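Local coordinates for epoxide hydrolase (Aspergillus niger, PDB 3G02), which probably hydrolyses epoxides to diols as an alpha/beta-hydrolase-fold enzyme, in a variant made enantioselective by directed evolution, at residues 278-290 with 370-382. The protein carries 9 engineered substitutions. Numbering follows the deposited sequence.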
loop_
_atom_site.group_PDB
_atom_site.type_symbol
_atom_site.label_atom_id
_atom_site.label_comp_id
_atom_site.label_asym_id
_atom_site.label_seq_id
_atom_site.Cartn_x
_atom_site.Cartn_y
_atom_site.Cartn_z
ATOM N N ILE A 278 -9.369 1.919 4.278
ATOM C CA ILE A 278 -10.682 1.794 3.647
ATOM C C ILE A 278 -11.429 3.130 3.653
ATOM O O ILE A 278 -12.068 3.498 2.659
ATOM C CB ILE A 278 -11.511 0.662 4.299
ATOM C CG1 ILE A 278 -10.866 -0.688 3.965
ATOM C CG2 ILE A 278 -12.968 0.715 3.845
ATOM C CD1 ILE A 278 -11.607 -1.902 4.483
ATOM N N GLY A 279 -11.337 3.855 4.766
ATOM C CA GLY A 279 -11.986 5.157 4.886
ATOM C C GLY A 279 -11.554 6.127 3.807
ATOM O O GLY A 279 -12.365 6.901 3.307
ATOM N N GLU A 280 -10.275 6.082 3.429
ATOM C CA GLU A 280 -9.792 6.940 2.344
ATOM C C GLU A 280 -10.655 6.770 1.102
ATOM O O GLU A 280 -10.982 7.744 0.426
ATOM C CB GLU A 280 -8.342 6.641 1.992
ATOM C CG GLU A 280 -7.766 7.639 0.992
ATOM C CD GLU A 280 -6.570 7.089 0.260
ATOM O OE1 GLU A 280 -5.544 6.820 0.917
ATOM O OE2 GLU A 280 -6.650 6.935 -0.980
ATOM N N LYS A 281 -11.027 5.527 0.816
ATOM C CA LYS A 281 -11.804 5.230 -0.384
ATOM C C LYS A 281 -13.265 5.643 -0.250
ATOM O O LYS A 281 -13.855 6.154 -1.198
ATOM C CB LYS A 281 -11.653 3.756 -0.785
ATOM C CG LYS A 281 -10.190 3.290 -0.941
ATOM C CD LYS A 281 -9.308 4.311 -1.683
ATOM C CE LYS A 281 -7.916 3.751 -1.958
ATOM N NZ LYS A 281 -7.010 4.763 -2.592
ATOM N N TYR A 282 -13.848 5.453 0.931
ATOM C CA TYR A 282 -15.197 5.971 1.157
ATOM C C TYR A 282 -15.256 7.494 1.086
ATOM O O TYR A 282 -16.309 8.056 0.780
ATOM C CB TYR A 282 -15.784 5.460 2.474
ATOM C CG TYR A 282 -16.344 4.060 2.377
ATOM C CD1 TYR A 282 -17.541 3.809 1.697
ATOM C CD2 TYR A 282 -15.681 2.983 2.961
ATOM C CE1 TYR A 282 -18.060 2.520 1.601
ATOM C CE2 TYR A 282 -16.195 1.691 2.873
ATOM C CZ TYR A 282 -17.379 1.464 2.197
ATOM O OH TYR A 282 -17.891 0.186 2.102
ATOM N N LEU A 283 -14.133 8.162 1.347
ATOM C CA LEU A 283 -14.067 9.614 1.203
ATOM C C LEU A 283 -13.858 10.054 -0.244
ATOM O O LEU A 283 -14.515 10.982 -0.720
ATOM C CB LEU A 283 -12.946 10.186 2.074
ATOM C CG LEU A 283 -13.149 10.163 3.587
ATOM C CD1 LEU A 283 -11.874 10.626 4.271
ATOM C CD2 LEU A 283 -14.333 11.029 4.011
ATOM N N GLN A 284 -12.934 9.400 -0.942
ATOM C CA GLN A 284 -12.508 9.873 -2.264
ATOM C C GLN A 284 -13.380 9.407 -3.418
ATOM O O GLN A 284 -13.418 10.054 -4.467
ATOM C CB GLN A 284 -11.061 9.461 -2.541
ATOM C CG GLN A 284 -10.038 10.099 -1.610
ATOM C CD GLN A 284 -8.609 9.907 -2.082
ATOM O OE1 GLN A 284 -8.348 9.202 -3.063
ATOM N NE2 GLN A 284 -7.674 10.541 -1.392
ATOM N N TRP A 285 -14.063 8.281 -3.238
ATOM C CA TRP A 285 -14.717 7.608 -4.355
ATOM C C TRP A 285 -16.172 8.001 -4.576
ATOM O O TRP A 285 -16.768 7.619 -5.583
ATOM C CB TRP A 285 -14.620 6.103 -4.165
ATOM C CG TRP A 285 -13.250 5.540 -4.367
ATOM C CD1 TRP A 285 -12.089 6.227 -4.620
ATOM C CD2 TRP A 285 -12.895 4.155 -4.315
ATOM N NE1 TRP A 285 -11.037 5.341 -4.752
ATOM C CE2 TRP A 285 -11.506 4.065 -4.565
ATOM C CE3 TRP A 285 -13.622 2.976 -4.091
ATOM C CZ2 TRP A 285 -10.830 2.839 -4.593
ATOM C CZ3 TRP A 285 -12.952 1.760 -4.122
ATOM C CH2 TRP A 285 -11.568 1.703 -4.367
ATOM N N VAL A 286 -16.736 8.750 -3.633
ATOM C CA VAL A 286 -18.134 9.168 -3.711
ATOM C C VAL A 286 -18.278 10.545 -4.353
ATOM O O VAL A 286 -17.307 11.300 -4.466
ATOM C CB VAL A 286 -18.813 9.172 -2.314
ATOM C CG1 VAL A 286 -18.844 7.770 -1.721
ATOM C CG2 VAL A 286 -18.124 10.154 -1.362
ATOM N N ASP A 287 -19.500 10.858 -4.776
ATOM C CA ASP A 287 -19.842 12.206 -5.208
ATOM C C ASP A 287 -20.124 13.045 -3.959
ATOM O O ASP A 287 -19.260 13.804 -3.517
ATOM C CB ASP A 287 -21.041 12.167 -6.159
ATOM C CG ASP A 287 -21.420 13.537 -6.695
ATOM O OD1 ASP A 287 -20.749 14.544 -6.360
ATOM O OD2 ASP A 287 -22.400 13.596 -7.464
ATOM N N LYS A 288 -21.314 12.889 -3.383
ATOM C CA LYS A 288 -21.653 13.560 -2.128
ATOM C C LYS A 288 -21.104 12.744 -0.956
ATOM O O LYS A 288 -21.198 11.509 -0.968
ATOM C CB LYS A 288 -23.172 13.741 -1.996
ATOM C CG LYS A 288 -23.823 14.513 -3.146
ATOM C CD LYS A 288 -23.594 16.019 -3.046
ATOM C CE LYS A 288 -24.140 16.752 -4.273
ATOM N NZ LYS A 288 -25.618 16.586 -4.437
ATOM N N PRO A 289 -20.523 13.421 0.053
ATOM C CA PRO A 289 -19.948 12.692 1.183
ATOM C C PRO A 289 -20.966 11.803 1.892
ATOM O O PRO A 289 -22.133 12.176 2.048
ATOM C CB PRO A 289 -19.469 13.809 2.120
ATOM C CG PRO A 289 -19.269 14.986 1.231
ATOM C CD PRO A 289 -20.353 14.880 0.202
ATOM N N LEU A 290 -20.516 10.622 2.298
ATOM C CA LEU A 290 -21.335 9.726 3.098
ATOM C C LEU A 290 -21.344 10.183 4.553
ATOM O O LEU A 290 -20.404 10.841 5.007
ATOM C CB LEU A 290 -20.793 8.298 3.011
ATOM C CG LEU A 290 -20.883 7.591 1.660
ATOM C CD1 LEU A 290 -19.974 6.375 1.669
ATOM C CD2 LEU A 290 -22.317 7.192 1.312
ATOM N N HIS A 370 -26.009 9.372 -16.010
ATOM C CA HIS A 370 -26.540 10.133 -14.891
ATOM C C HIS A 370 -25.683 11.356 -14.629
ATOM O O HIS A 370 -24.476 11.342 -14.878
ATOM C CB HIS A 370 -26.668 9.249 -13.653
ATOM C CG HIS A 370 -27.609 8.104 -13.845
ATOM N ND1 HIS A 370 -28.976 8.241 -13.748
ATOM C CD2 HIS A 370 -27.383 6.811 -14.179
ATOM C CE1 HIS A 370 -29.551 7.077 -13.991
ATOM N NE2 HIS A 370 -28.606 6.193 -14.256
ATOM N N ALA A 371 -26.329 12.415 -14.151
ATOM C CA ALA A 371 -25.677 13.703 -13.939
ATOM C C ALA A 371 -24.833 13.733 -12.669
ATOM O O ALA A 371 -23.894 14.527 -12.561
ATOM C CB ALA A 371 -26.712 14.816 -13.910
ATOM N N GLU A 372 -25.178 12.877 -11.709
ATOM C CA GLU A 372 -24.461 12.821 -10.435
ATOM C C GLU A 372 -24.306 11.397 -9.901
ATOM O O GLU A 372 -24.912 10.455 -10.417
ATOM C CB GLU A 372 -25.088 13.753 -9.385
ATOM C CG GLU A 372 -26.604 13.724 -9.265
ATOM C CD GLU A 372 -27.165 14.983 -8.599
ATOM O OE1 GLU A 372 -26.396 15.722 -7.947
ATOM O OE2 GLU A 372 -28.382 15.235 -8.726
ATOM N N GLY A 373 -23.478 11.257 -8.870
ATOM C CA GLY A 373 -23.187 9.954 -8.290
ATOM C C GLY A 373 -21.765 9.501 -8.551
ATOM O O GLY A 373 -21.211 9.718 -9.633
ATOM N N GLY A 374 -21.178 8.862 -7.544
ATOM C CA GLY A 374 -19.823 8.344 -7.637
ATOM C C GLY A 374 -19.775 6.834 -7.762
ATOM O O GLY A 374 -20.659 6.209 -8.354
ATOM N N HIS A 375 -18.736 6.249 -7.179
ATOM C CA HIS A 375 -18.455 4.829 -7.343
ATOM C C HIS A 375 -19.439 3.890 -6.647
ATOM O O HIS A 375 -19.767 2.826 -7.180
ATOM C CB HIS A 375 -17.040 4.531 -6.855
ATOM C CG HIS A 375 -16.700 3.077 -6.875
ATOM N ND1 HIS A 375 -16.450 2.392 -8.042
ATOM C CD2 HIS A 375 -16.585 2.176 -5.871
ATOM C CE1 HIS A 375 -16.186 1.129 -7.756
ATOM N NE2 HIS A 375 -16.262 0.971 -6.447
ATOM N N PHE A 376 -19.878 4.264 -5.449
ATOM C CA PHE A 376 -20.754 3.410 -4.660
ATOM C C PHE A 376 -22.214 3.630 -5.066
ATOM O O PHE A 376 -23.039 4.083 -4.265
ATOM C CB PHE A 376 -20.536 3.663 -3.163
ATOM C CG PHE A 376 -19.157 3.287 -2.672
ATOM C CD1 PHE A 376 -18.859 1.966 -2.358
ATOM C CD2 PHE A 376 -18.163 4.247 -2.521
ATOM C CE1 PHE A 376 -17.587 1.604 -1.911
ATOM C CE2 PHE A 376 -16.895 3.899 -2.063
ATOM C CZ PHE A 376 -16.608 2.574 -1.756
ATOM N N ALA A 377 -22.526 3.293 -6.317
ATOM C CA ALA A 377 -23.819 3.618 -6.917
ATOM C C ALA A 377 -25.027 3.138 -6.114
ATOM O O ALA A 377 -25.989 3.880 -5.945
ATOM C CB ALA A 377 -23.890 3.104 -8.341
ATOM N N ALA A 378 -24.971 1.904 -5.620
ATOM C CA ALA A 378 -26.076 1.356 -4.826
ATOM C C ALA A 378 -26.312 2.137 -3.531
ATOM O O ALA A 378 -27.452 2.261 -3.085
ATOM C CB ALA A 378 -25.852 -0.124 -4.538
ATOM N N LEU A 379 -25.238 2.661 -2.942
ATOM C CA LEU A 379 -25.335 3.489 -1.738
ATOM C C LEU A 379 -25.689 4.938 -2.039
ATOM O O LEU A 379 -26.451 5.563 -1.302
ATOM C CB LEU A 379 -24.014 3.474 -0.961
ATOM C CG LEU A 379 -23.600 2.251 -0.152
ATOM C CD1 LEU A 379 -22.294 2.548 0.557
ATOM C CD2 LEU A 379 -24.674 1.871 0.857
ATOM N N GLU A 380 -25.103 5.478 -3.104
ATOM C CA GLU A 380 -25.194 6.905 -3.401
ATOM C C GLU A 380 -26.458 7.252 -4.166
ATOM O O GLU A 380 -27.109 8.262 -3.874
ATOM C CB GLU A 380 -23.986 7.344 -4.225
ATOM C CG GLU A 380 -22.660 7.306 -3.494
ATOM C CD GLU A 380 -21.535 7.795 -4.368
ATOM O OE1 GLU A 380 -21.586 8.965 -4.801
ATOM O OE2 GLU A 380 -20.606 7.009 -4.637
ATOM N N ARG A 381 -26.784 6.422 -5.157
ATOM C CA ARG A 381 -27.904 6.676 -6.064
ATOM C C ARG A 381 -28.795 5.437 -6.196
ATOM O O ARG A 381 -29.024 4.958 -7.312
ATOM C CB ARG A 381 -27.393 7.100 -7.453
ATOM C CG ARG A 381 -26.356 8.229 -7.477
ATOM C CD ARG A 381 -26.852 9.517 -6.826
ATOM N NE ARG A 381 -28.013 10.079 -7.506
ATOM C CZ ARG A 381 -28.617 11.214 -7.155
ATOM N NH1 ARG A 381 -28.173 11.926 -6.128
ATOM N NH2 ARG A 381 -29.669 11.638 -7.838
ATOM N N PRO A 382 -29.312 4.919 -5.063
ATOM C CA PRO A 382 -30.083 3.676 -5.124
ATOM C C PRO A 382 -31.320 3.760 -6.017
ATOM O O PRO A 382 -31.618 2.808 -6.732
ATOM C CB PRO A 382 -30.485 3.436 -3.663
ATOM C CG PRO A 382 -30.397 4.783 -3.012
ATOM C CD PRO A 382 -29.233 5.438 -3.684
HETATM O O HOH W 1 -24.819 12.242 -5.897
HETATM O O HOH W 2 -23.317 10.830 -4.032
#
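At the loop carrying the predicted catalytic His375 of this alpha/beta hydrolase, Trp285 of segment 278-290 meets the histidine through both backbone and ring. His375 N donates to Trp285 O at 2.9 Å, nearly straight at 171°, while the indole turns an edge to the imidazole face in a T-shaped pair, planes 74° apart, with Trp285 CE3 3.5 Å from His375 CD2. Setting CG of His375 anti to its backbone N (chi1 175°) brings the two side chains alongside, pointing the same way. ND1 of His375 is hydrogen-bonded to Asp349, and its side chain also touches Asp193, the predicted nucleophile.

Phe376 has both ring faces occupied: Tyr282 forms an offset stack on one, CE1 3.7 Å from Phe376 CZ, and His375 CD2 sits over the centre of the other. Trp285 CB and Val286 CG1 pack obliquely against the same ring, and helix 292-304 flanks Tyr282 with Met298.

Glu380, reaching back from the short helix 377-380, joins the two loops with its carboxylate. Its OE1 accepts Asp287 N (2.8 Å) and Gly374 N (2.8 Å) from opposite faces of the carboxylate plane, plus a water shared with Lys288 N; OE2 takes Phe376 N. These bonds should fix the carboxylate's rotation and favour its anionic form. Asp287 returns the grip: OD2 accepts Gly373 N (2.9 Å) on its anti side, and OD1 pairs with Lys348. Farther out, Lys288 NZ makes a long salt bridge to Glu372 OE1. Helix 271-284 and the loop after it thus pack against the loop of the predicted catalytic histidine, beside a His375-Asp349 pair as in the charge relay of alpha/beta-hydrolase active sites.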